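Local atomic coordinates of pyruvate carboxylase protein (Rhizobium etli, PDB entry 2QF7), a protein that belongs to the biotin-dependent carboxylases and carries an ATP-grasp biotin carboxylase region, a TIM barrel and a biotin-bearing domain on one chain. Residues D83-V88 with P108-A113; D610-L615 with E991-L996; K981-E986 with D1004-S1009. All coordinates share one frame; numbering follows the deposited sequence.

Overall arrangement
Interaction 1 stands alone in the Rossmann-like N-terminal part of the biotin carboxylase region, with its centre about 72 Å from that of interaction 2 and about 62 Å from that of interaction 3. Along the chain it closes before either of the others opens. Interactions 2 and 3 are neighbours, about 13 Å between centres, and their segments alternate: 610-615, 981-986, 991-996, 1004-1009. Interaction 2 joins helix 989-997 of the conserved carboxylase domain to helix 611-621 of the TIM barrel, while interaction 3 holds helices 972-983 and 999-1012 of that domain together beside it. The two touch where Arg985 forms a salt bridge with Glu991 and Phe1005 packs on Asp610.

Interaction 1 (D83-V88 with P108-A113); sequences DEVIRV and PEFVDA
Val85 and Ile86 on helix 82-92 meet Phe110 and Ala113 on helix 108-116, and everything that passes between the two segments is apolar. Val85 and Phe110 cross at about a right angle, with Val85 CG1 3.6 Å from Phe110 CZ. Ile86 slides past the same ring in the opposite direction, its CD1 3.9 Å from Phe110 CE1. Both methyls reach the ring obliquely and at its far end. The phenyl gets there because Phe110 CG is anti to the backbone N (chi1 -178°), which carries the long side chain across to the other helix. Ala113, one turn later, needs no such reach: its CB lies 4.0 Å from Ile86 CG1. Alanine suits the place where the backbones come nearest, the CA atoms of Ile86 and Ala113 being 7.4 Å apart, while the longer Phe110 spans a wider separation. Ile82, a turn before Ile86, extends the patch onto Phe110 and Ala113.

The salt bridge of helix 82-92 lies on a side turned from this seam. Arg87 grips Glu84 side-on, NH2 to OE1 at 2.8 Å and NE to OE2 at 2.9 Å, coming from above the carboxylate plane. Glu84 is buried, and its oxygens are also bonded by Gly64 N and His68 NE2, while Arg87 NH2 reaches Gln62 O; these further bonds join the helix to the end of strand 60-62 and the loop after it.

The short helical segments run nearly parallel, 26° apart with axes 10.7 Å at closest approach. Val85 also touches Ile43 of strand 39-44. Neighbouring helices that precede strands 96-98 and 120-121 and pack along a parallel sheet of order 3-2-1-4-5 are characteristic of a Rossmann-like alpha/beta fold.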
loop_
_atom_site.group_PDB
_atom_site.type_symbol
_atom_site.label_atom_id
_atom_site.label_comp_id
_atom_site.label_asym_id
_atom_site.label_seq_id
_atom_site.Cartn_x
_atom_site.Cartn_y
_atom_site.Cartn_z
ATOM N N ASP A 83 -43.673 26.712 -22.713
ATOM C CA ASP A 83 -44.508 26.023 -21.735
ATOM C C ASP A 83 -43.824 25.818 -20.357
ATOM O O ASP A 83 -44.427 26.089 -19.323
ATOM C CB ASP A 83 -44.995 24.701 -22.320
ATOM C CG ASP A 83 -46.117 24.886 -23.365
ATOM O OD1 ASP A 83 -46.657 26.011 -23.502
ATOM O OD2 ASP A 83 -46.448 23.882 -24.043
ATOM N N GLU A 84 -42.578 25.368 -20.348
ATOM C CA GLU A 84 -41.827 25.232 -19.100
ATOM C C GLU A 84 -41.592 26.565 -18.387
ATOM O O GLU A 84 -41.745 26.661 -17.169
ATOM C CB GLU A 84 -40.502 24.487 -19.329
ATOM C CG GLU A 84 -40.720 22.945 -19.492
ATOM C CD GLU A 84 -41.192 22.301 -18.190
ATOM O OE1 GLU A 84 -40.339 21.965 -17.338
ATOM O OE2 GLU A 84 -42.410 22.154 -18.004
ATOM N N VAL A 85 -41.187 27.574 -19.144
ATOM C CA VAL A 85 -40.929 28.898 -18.578
ATOM C C VAL A 85 -42.182 29.491 -17.928
ATOM O O VAL A 85 -42.133 29.899 -16.767
ATOM C CB VAL A 85 -40.268 29.839 -19.621
ATOM C CG1 VAL A 85 -40.147 31.278 -19.088
ATOM C CG2 VAL A 85 -38.878 29.275 -19.980
ATOM N N ILE A 86 -43.291 29.519 -18.667
ATOM C CA ILE A 86 -44.579 29.983 -18.143
ATOM C C ILE A 86 -45.047 29.168 -16.899
ATOM O O ILE A 86 -45.451 29.758 -15.872
ATOM C CB ILE A 86 -45.658 29.990 -19.254
ATOM C CG1 ILE A 86 -45.318 31.031 -20.358
ATOM C CG2 ILE A 86 -47.055 30.220 -18.677
ATOM C CD1 ILE A 86 -44.817 32.369 -19.849
ATOM N N ARG A 87 -44.962 27.832 -16.975
ATOM C CA ARG A 87 -45.299 26.970 -15.822
ATOM C C ARG A 87 -44.570 27.395 -14.534
ATOM O O ARG A 87 -45.205 27.572 -13.498
ATOM C CB ARG A 87 -45.020 25.496 -16.125
ATOM C CG ARG A 87 -45.255 24.561 -14.911
ATOM C CD ARG A 87 -44.803 23.098 -15.176
ATOM N NE ARG A 87 -43.359 23.061 -15.413
ATOM C CZ ARG A 87 -42.417 22.948 -14.481
ATOM N NH1 ARG A 87 -42.731 22.869 -13.195
ATOM N NH2 ARG A 87 -41.137 22.937 -14.834
ATOM N N VAL A 88 -43.244 27.550 -14.586
ATOM C CA VAL A 88 -42.498 27.954 -13.397
ATOM C C VAL A 88 -42.749 29.425 -13.004
ATOM O O VAL A 88 -42.724 29.772 -11.806
ATOM C CB VAL A 88 -40.950 27.585 -13.456
ATOM C CG1 VAL A 88 -40.748 26.085 -13.718
ATOM C CG2 VAL A 88 -40.274 28.325 -14.472
ATOM N N PRO A 108 -41.562 36.502 -30.425
ATOM C CA PRO A 108 -42.892 37.102 -30.216
ATOM C C PRO A 108 -43.932 36.132 -29.631
ATOM O O PRO A 108 -44.866 36.570 -28.931
ATOM C CB PRO A 108 -43.307 37.555 -31.630
ATOM C CG PRO A 108 -42.466 36.731 -32.572
ATOM C CD PRO A 108 -41.167 36.524 -31.851
ATOM N N GLU A 109 -43.798 34.842 -29.954
ATOM C CA GLU A 109 -44.632 33.776 -29.392
ATOM C C GLU A 109 -44.506 33.769 -27.862
ATOM O O GLU A 109 -45.490 33.595 -27.127
ATOM C CB GLU A 109 -44.182 32.421 -29.954
ATOM C CG GLU A 109 -45.278 31.373 -30.092
ATOM C CD GLU A 109 -44.731 29.950 -30.270
ATOM O OE1 GLU A 109 -45.353 28.997 -29.729
ATOM O OE2 GLU A 109 -43.669 29.792 -30.927
ATOM N N PHE A 110 -43.273 33.967 -27.386
ATOM C CA PHE A 110 -43.033 34.029 -25.958
ATOM C C PHE A 110 -43.649 35.269 -25.325
ATOM O O PHE A 110 -44.255 35.171 -24.262
ATOM C CB PHE A 110 -41.536 33.934 -25.630
ATOM C CG PHE A 110 -41.249 33.949 -24.173
ATOM C CD1 PHE A 110 -41.877 33.052 -23.327
ATOM C CD2 PHE A 110 -40.336 34.853 -23.641
ATOM C CE1 PHE A 110 -41.638 33.053 -21.973
ATOM C CE2 PHE A 110 -40.075 34.867 -22.285
ATOM C CZ PHE A 110 -40.737 33.945 -21.444
ATOM N N VAL A 111 -43.498 36.430 -25.955
ATOM C CA VAL A 111 -44.133 37.652 -25.421
ATOM C C VAL A 111 -45.665 37.446 -25.324
ATOM O O VAL A 111 -46.306 37.785 -24.315
ATOM C CB VAL A 111 -43.809 38.902 -26.306
ATOM C CG1 VAL A 111 -44.493 40.148 -25.743
ATOM C CG2 VAL A 111 -42.283 39.138 -26.414
ATOM N N ASP A 112 -46.232 36.889 -26.384
ATOM C CA ASP A 112 -47.650 36.539 -26.415
ATOM C C ASP A 112 -48.058 35.690 -25.198
ATOM O O ASP A 112 -49.009 36.036 -24.485
ATOM C CB ASP A 112 -47.947 35.802 -27.704
ATOM C CG ASP A 112 -48.106 36.744 -28.897
ATOM O OD1 ASP A 112 -48.034 37.994 -28.722
ATOM O OD2 ASP A 112 -48.312 36.215 -30.020
ATOM N N ALA A 113 -47.309 34.609 -24.957
ATOM C CA ALA A 113 -47.510 33.713 -23.801
ATOM C C ALA A 113 -47.450 34.471 -22.472
ATOM O O ALA A 113 -48.303 34.278 -21.600
ATOM C CB ALA A 113 -46.473 32.560 -23.815
#

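Interaction 2 (D610-L615 with E991-L996); sequences DPWERL and EFASYL
Trp612 reaches from the first turn of helix 611-621, an outer helix of the TIM barrel, to Ser994 and Ala993 on helix 989-997 of the conserved carboxylase domain. The tight part of the contact is the indole. Its NE1 donates to Ser994 OG at 2.8 Å in a somewhat bent bond (145°), with the hydroxyl lying 3° out of the ring plane, while CZ2 farther along the benzene ring lies 3.8 Å from Ala993 CB, approached obliquely. A serine and an alanine suit this place: one accepts the buried N-H, the other leaves room for the ring. Ser994 OG also has a weak hydrogen bond with Phe990 O. Phe990 stacks on Trp612 and Trp595 meets it edge-to-face; these aromatic neighbours would restrict the indole's rotation.

The looser side lies toward Asp610 and Glu991, both partly exposed. Asp610 is the N-cap of helix 611-621: its OD1 accepts from Trp612 N at 2.8 Å, which caps the N-H of the very residue whose side chain crosses the interface. The two carboxylates do not touch, Asp610 OD2 and Glu991 OE2 standing 6.0 Å apart. Glu991 is instead paired with Arg985, which would probably ease any repulsion between the like charges. A water sits between Ser994 and Asp610 on this side, held far more closely by Ser994 OG, at 2.6 Å, than by Asp610 OD1, to which it donates only a weak bond of 3.5 Å.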
loop_
_atom_site.group_PDB
_atom_site.type_symbol
_atom_site.label_atom_id
_atom_site.label_comp_id
_atom_site.label_asym_id
_atom_site.label_seq_id
_atom_site.Cartn_x
_atom_site.Cartn_y
_atom_site.Cartn_z
ATOM N N ASP A 610 23.294 20.514 -17.587
ATOM C CA ASP A 610 24.076 21.023 -18.710
ATOM C C ASP A 610 25.450 21.524 -18.246
ATOM O O ASP A 610 25.520 22.470 -17.455
ATOM C CB ASP A 610 23.227 22.137 -19.374
ATOM C CG ASP A 610 23.889 22.772 -20.584
ATOM O OD1 ASP A 610 25.062 22.530 -20.851
ATOM O OD2 ASP A 610 23.178 23.500 -21.291
ATOM N N PRO A 611 26.572 20.906 -18.715
ATOM C CA PRO A 611 27.841 21.448 -18.206
ATOM C C PRO A 611 28.091 22.919 -18.620
ATOM O O PRO A 611 28.863 23.634 -17.963
ATOM C CB PRO A 611 28.911 20.521 -18.834
ATOM C CG PRO A 611 28.253 20.016 -20.109
ATOM C CD PRO A 611 26.791 19.810 -19.671
ATOM N N TRP A 612 27.469 23.355 -19.710
ATOM C CA TRP A 612 27.702 24.720 -20.184
ATOM C C TRP A 612 27.048 25.716 -19.240
ATOM O O TRP A 612 27.581 26.819 -18.993
ATOM C CB TRP A 612 27.167 24.915 -21.625
ATOM C CG TRP A 612 27.864 24.075 -22.614
ATOM C CD1 TRP A 612 27.431 22.867 -23.115
ATOM C CD2 TRP A 612 29.163 24.319 -23.199
ATOM N NE1 TRP A 612 28.373 22.364 -23.979
ATOM C CE2 TRP A 612 29.443 23.230 -24.051
ATOM C CE3 TRP A 612 30.105 25.368 -23.099
ATOM C CZ2 TRP A 612 30.617 23.166 -24.833
ATOM C CZ3 TRP A 612 31.283 25.284 -23.867
ATOM C CH2 TRP A 612 31.514 24.194 -24.718
ATOM N N GLU A 613 25.854 25.366 -18.780
ATOM C CA GLU A 613 25.136 26.224 -17.825
ATOM C C GLU A 613 25.912 26.300 -16.522
ATOM O O GLU A 613 26.047 27.380 -15.940
ATOM C CB GLU A 613 23.737 25.697 -17.565
ATOM C CG GLU A 613 22.901 26.604 -16.595
ATOM C CD GLU A 613 22.625 28.048 -17.113
ATOM O OE1 GLU A 613 23.097 28.451 -18.217
ATOM O OE2 GLU A 613 21.895 28.783 -16.397
ATOM N N ARG A 614 26.414 25.152 -16.039
ATOM C CA ARG A 614 27.235 25.186 -14.841
ATOM C C ARG A 614 28.400 26.160 -15.026
ATOM O O ARG A 614 28.701 26.973 -14.145
ATOM C CB ARG A 614 27.807 23.798 -14.527
ATOM C CG ARG A 614 28.646 23.803 -13.252
ATOM C CD ARG A 614 29.293 22.428 -12.974
ATOM N NE ARG A 614 28.304 21.352 -12.814
ATOM C CZ ARG A 614 28.641 20.067 -12.601
ATOM N NH1 ARG A 614 29.951 19.732 -12.474
ATOM N NH2 ARG A 614 27.686 19.130 -12.464
ATOM N N LEU A 615 29.072 26.084 -16.173
ATOM C CA LEU A 615 30.232 26.954 -16.376
ATOM C C LEU A 615 29.737 28.444 -16.430
ATOM O O LEU A 615 30.354 29.335 -15.856
ATOM C CB LEU A 615 30.964 26.547 -17.675
ATOM C CG LEU A 615 32.081 27.508 -18.167
ATOM C CD1 LEU A 615 33.196 27.641 -17.138
ATOM C CD2 LEU A 615 32.653 26.998 -19.475
ATOM N N GLU A 991 25.359 23.240 -27.420
ATOM C CA GLU A 991 24.683 21.943 -27.527
ATOM C C GLU A 991 25.298 21.108 -28.645
ATOM O O GLU A 991 25.450 19.893 -28.524
ATOM C CB GLU A 991 23.192 22.148 -27.809
ATOM C CG GLU A 991 22.407 22.609 -26.589
ATOM C CD GLU A 991 20.931 22.709 -26.901
ATOM O OE1 GLU A 991 20.557 23.425 -27.856
ATOM O OE2 GLU A 991 20.135 22.011 -26.221
ATOM N N PHE A 992 25.611 21.747 -29.773
ATOM C CA PHE A 992 26.247 21.022 -30.870
ATOM C C PHE A 992 27.631 20.476 -30.438
ATOM O O PHE A 992 27.955 19.332 -30.758
ATOM C CB PHE A 992 26.334 21.888 -32.120
ATOM C CG PHE A 992 26.940 21.190 -33.315
ATOM C CD1 PHE A 992 26.527 19.907 -33.685
ATOM C CD2 PHE A 992 27.915 21.817 -34.065
ATOM C CE1 PHE A 992 27.076 19.250 -34.802
ATOM C CE2 PHE A 992 28.471 21.190 -35.197
ATOM C CZ PHE A 992 28.058 19.895 -35.552
ATOM N N ALA A 993 28.433 21.282 -29.738
ATOM C CA ALA A 993 29.683 20.776 -29.168
ATOM C C ALA A 993 29.478 19.550 -28.228
ATOM O O ALA A 993 30.296 18.608 -28.233
ATOM C CB ALA A 993 30.447 21.899 -28.424
ATOM N N SER A 994 28.423 19.596 -27.404
ATOM C CA SER A 994 28.042 18.474 -26.522
ATOM C C SER A 994 27.732 17.205 -27.362
ATOM O O SER A 994 28.237 16.120 -27.084
ATOM C CB SER A 994 26.830 18.891 -25.680
ATOM O OG SER A 994 27.236 19.854 -24.696
ATOM N N TYR A 995 26.939 17.370 -28.412
ATOM C CA TYR A 995 26.583 16.285 -29.314
ATOM C C TYR A 995 27.813 15.677 -30.052
ATOM O O TYR A 995 27.887 14.454 -30.200
ATOM C CB TYR A 995 25.552 16.784 -30.303
ATOM C CG TYR A 995 25.213 15.795 -31.379
ATOM C CD1 TYR A 995 24.472 14.640 -31.085
ATOM C CD2 TYR A 995 25.623 16.013 -32.697
ATOM C CE1 TYR A 995 24.148 13.720 -32.089
ATOM C CE2 TYR A 995 25.298 15.105 -33.709
ATOM C CZ TYR A 995 24.564 13.959 -33.393
ATOM O OH TYR A 995 24.245 13.063 -34.374
ATOM N N LEU A 996 28.757 16.532 -30.477
ATOM C CA LEU A 996 29.996 16.091 -31.132
ATOM C C LEU A 996 30.860 15.230 -30.222
ATOM O O LEU A 996 31.456 14.235 -30.669
ATOM C CB LEU A 996 30.822 17.301 -31.589
ATOM C CG LEU A 996 30.271 17.983 -32.841
ATOM C CD1 LEU A 996 31.070 19.294 -33.162
ATOM C CD2 LEU A 996 30.247 17.013 -34.023
HETATM O O HOH W 1 25.247 19.902 -23.088
#

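Interaction 3 (K981-E986 with D1004-S1009); sequences KKLERE and DFALAS
Ala1006 is the first residue of 1004-1009 to meet the other segment, and its CB rests against both methyls of Leu983, 3.8 Å from CD1 and 4.0 Å from CD2. Arg985 NH2 comes up obliquely to the same CB at 4.2 Å. The carbonyl O of Ala1006 accepts from a water 2.6 Å away; that water in turn accepts from Arg985 NH2, a longer link of 3.3 Å. Next comes Leu1007, whose side chain crosses that of Leu983 at a slant, the two CD2 atoms 3.9 Å apart. Alanine admits the leucine close to the helix, and Leu1007 extends the apolar patch toward solvent.

On the other segment, a Schellman motif ends helix 972-983: Glu984 takes positive phi (65°), and the chain turns out to set Arg985 beside Leu983, whose CD1 lies over one face of the guanidinium near its rim. Arg985 NH1 donates to Glu986 O at 2.9 Å, whereas NH2 forms a salt bridge with Glu991 OE2 on helix 989-997. The contact thus joins the end of helix 972-983 to helix 999-1012, with Phe1002 of the latter also against Leu983, and helix 989-997 linking the two in sequence.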
loop_
_atom_site.group_PDB
_atom_site.type_symbol
_atom_site.label_atom_id
_atom_site.label_comp_id
_atom_site.label_asym_id
_atom_site.label_seq_id
_atom_site.Cartn_x
_atom_site.Cartn_y
_atom_site.Cartn_z
ATOM N N LYS A 981 17.370 17.621 -36.624
ATOM C CA LYS A 981 16.236 16.794 -37.037
ATOM C C LYS A 981 15.721 15.889 -35.910
ATOM O O LYS A 981 14.511 15.818 -35.676
ATOM C CB LYS A 981 16.580 15.959 -38.280
ATOM N N LYS A 982 16.637 15.205 -35.223
ATOM C CA LYS A 982 16.286 14.282 -34.150
ATOM C C LYS A 982 15.533 15.007 -33.013
ATOM O O LYS A 982 14.483 14.540 -32.544
ATOM C CB LYS A 982 17.545 13.567 -33.623
ATOM C CG LYS A 982 17.372 12.793 -32.316
ATOM C CD LYS A 982 16.773 11.388 -32.517
ATOM N N LEU A 983 16.048 16.155 -32.600
ATOM C CA LEU A 983 15.402 16.925 -31.535
ATOM C C LEU A 983 14.223 17.766 -32.032
ATOM O O LEU A 983 13.458 18.302 -31.224
ATOM C CB LEU A 983 16.419 17.808 -30.841
ATOM C CG LEU A 983 17.535 16.998 -30.171
ATOM C CD1 LEU A 983 18.503 17.958 -29.513
ATOM C CD2 LEU A 983 16.979 15.945 -29.185
ATOM N N GLU A 984 14.104 17.900 -33.351
ATOM C CA GLU A 984 13.027 18.671 -33.981
ATOM C C GLU A 984 13.102 20.175 -33.643
ATOM O O GLU A 984 12.073 20.855 -33.475
ATOM C CB GLU A 984 11.645 18.075 -33.638
ATOM C CG GLU A 984 11.425 16.637 -34.134
ATOM C CD GLU A 984 9.959 16.181 -34.043
ATOM O OE1 GLU A 984 9.164 16.806 -33.297
ATOM O OE2 GLU A 984 9.604 15.185 -34.713
ATOM N N ARG A 985 14.326 20.699 -33.563
ATOM C CA ARG A 985 14.536 22.095 -33.238
ATOM C C ARG A 985 15.973 22.429 -33.531
ATOM O O ARG A 985 16.794 21.531 -33.664
ATOM C CB ARG A 985 14.266 22.372 -31.743
ATOM C CG ARG A 985 15.040 21.504 -30.738
ATOM C CD ARG A 985 15.118 22.258 -29.403
ATOM N NE ARG A 985 15.855 21.595 -28.323
ATOM C CZ ARG A 985 17.105 21.883 -27.960
ATOM N NH1 ARG A 985 17.800 22.818 -28.605
ATOM N NH2 ARG A 985 17.655 21.256 -26.918
ATOM N N GLU A 986 16.283 23.720 -33.575
ATOM C CA GLU A 986 17.658 24.157 -33.666
ATOM C C GLU A 986 18.324 23.912 -32.347
ATOM O O GLU A 986 17.690 23.957 -31.304
ATOM C CB GLU A 986 17.714 25.631 -34.010
ATOM C CG GLU A 986 17.508 25.872 -35.476
ATOM C CD GLU A 986 17.605 27.330 -35.827
ATOM O OE1 GLU A 986 17.683 28.158 -34.893
ATOM O OE2 GLU A 986 17.594 27.637 -37.037
ATOM N N ASP A 1004 20.096 11.927 -25.104
ATOM C CA ASP A 1004 19.309 11.490 -23.949
ATOM C C ASP A 1004 19.042 12.668 -22.982
ATOM O O ASP A 1004 17.940 12.801 -22.427
ATOM C CB ASP A 1004 20.093 10.408 -23.186
ATOM C CG ASP A 1004 20.081 9.043 -23.898
ATOM O OD1 ASP A 1004 19.448 8.882 -24.950
ATOM O OD2 ASP A 1004 20.734 8.140 -23.371
ATOM N N PHE A 1005 20.074 13.475 -22.736
ATOM C CA PHE A 1005 19.925 14.641 -21.857
ATOM C C PHE A 1005 18.908 15.646 -22.428
ATOM O O PHE A 1005 18.088 16.139 -21.706
ATOM C CB PHE A 1005 21.278 15.330 -21.621
ATOM C CG PHE A 1005 21.164 16.664 -20.959
ATOM C CD1 PHE A 1005 20.648 16.776 -19.651
ATOM C CD2 PHE A 1005 21.524 17.830 -21.647
ATOM C CE1 PHE A 1005 20.511 18.046 -19.056
ATOM C CE2 PHE A 1005 21.407 19.096 -21.054
ATOM C CZ PHE A 1005 20.892 19.201 -19.752
ATOM N N ALA A 1006 19.006 15.988 -23.717
ATOM C CA ALA A 1006 18.099 16.991 -24.314
ATOM C C ALA A 1006 16.657 16.518 -24.212
ATOM O O ALA A 1006 15.762 17.311 -23.965
ATOM C CB ALA A 1006 18.477 17.248 -25.770
ATOM N N LEU A 1007 16.431 15.216 -24.421
ATOM C CA LEU A 1007 15.101 14.642 -24.319
ATOM C C LEU A 1007 14.588 14.605 -22.877
ATOM O O LEU A 1007 13.426 14.870 -22.637
ATOM C CB LEU A 1007 15.057 13.247 -24.982
ATOM C CG LEU A 1007 15.324 13.220 -26.500
ATOM C CD1 LEU A 1007 15.500 11.800 -27.011
ATOM C CD2 LEU A 1007 14.182 13.910 -27.287
ATOM N N ALA A 1008 15.448 14.274 -21.918
ATOM C CA ALA A 1008 15.062 14.336 -20.494
ATOM C C ALA A 1008 14.811 15.802 -20.048
ATOM O O ALA A 1008 13.914 16.057 -19.223
ATOM C CB ALA A 1008 16.130 13.674 -19.601
ATOM N N SER A 1009 15.592 16.748 -20.584
ATOM C CA SER A 1009 15.344 18.177 -20.299
ATOM C C SER A 1009 13.982 18.651 -20.805
ATOM O O SER A 1009 13.330 19.450 -20.148
ATOM C CB SER A 1009 16.436 19.088 -20.841
ATOM O OG SER A 1009 17.613 18.822 -20.159
HETATM O O HOH W 2 15.589 19.746 -24.880
#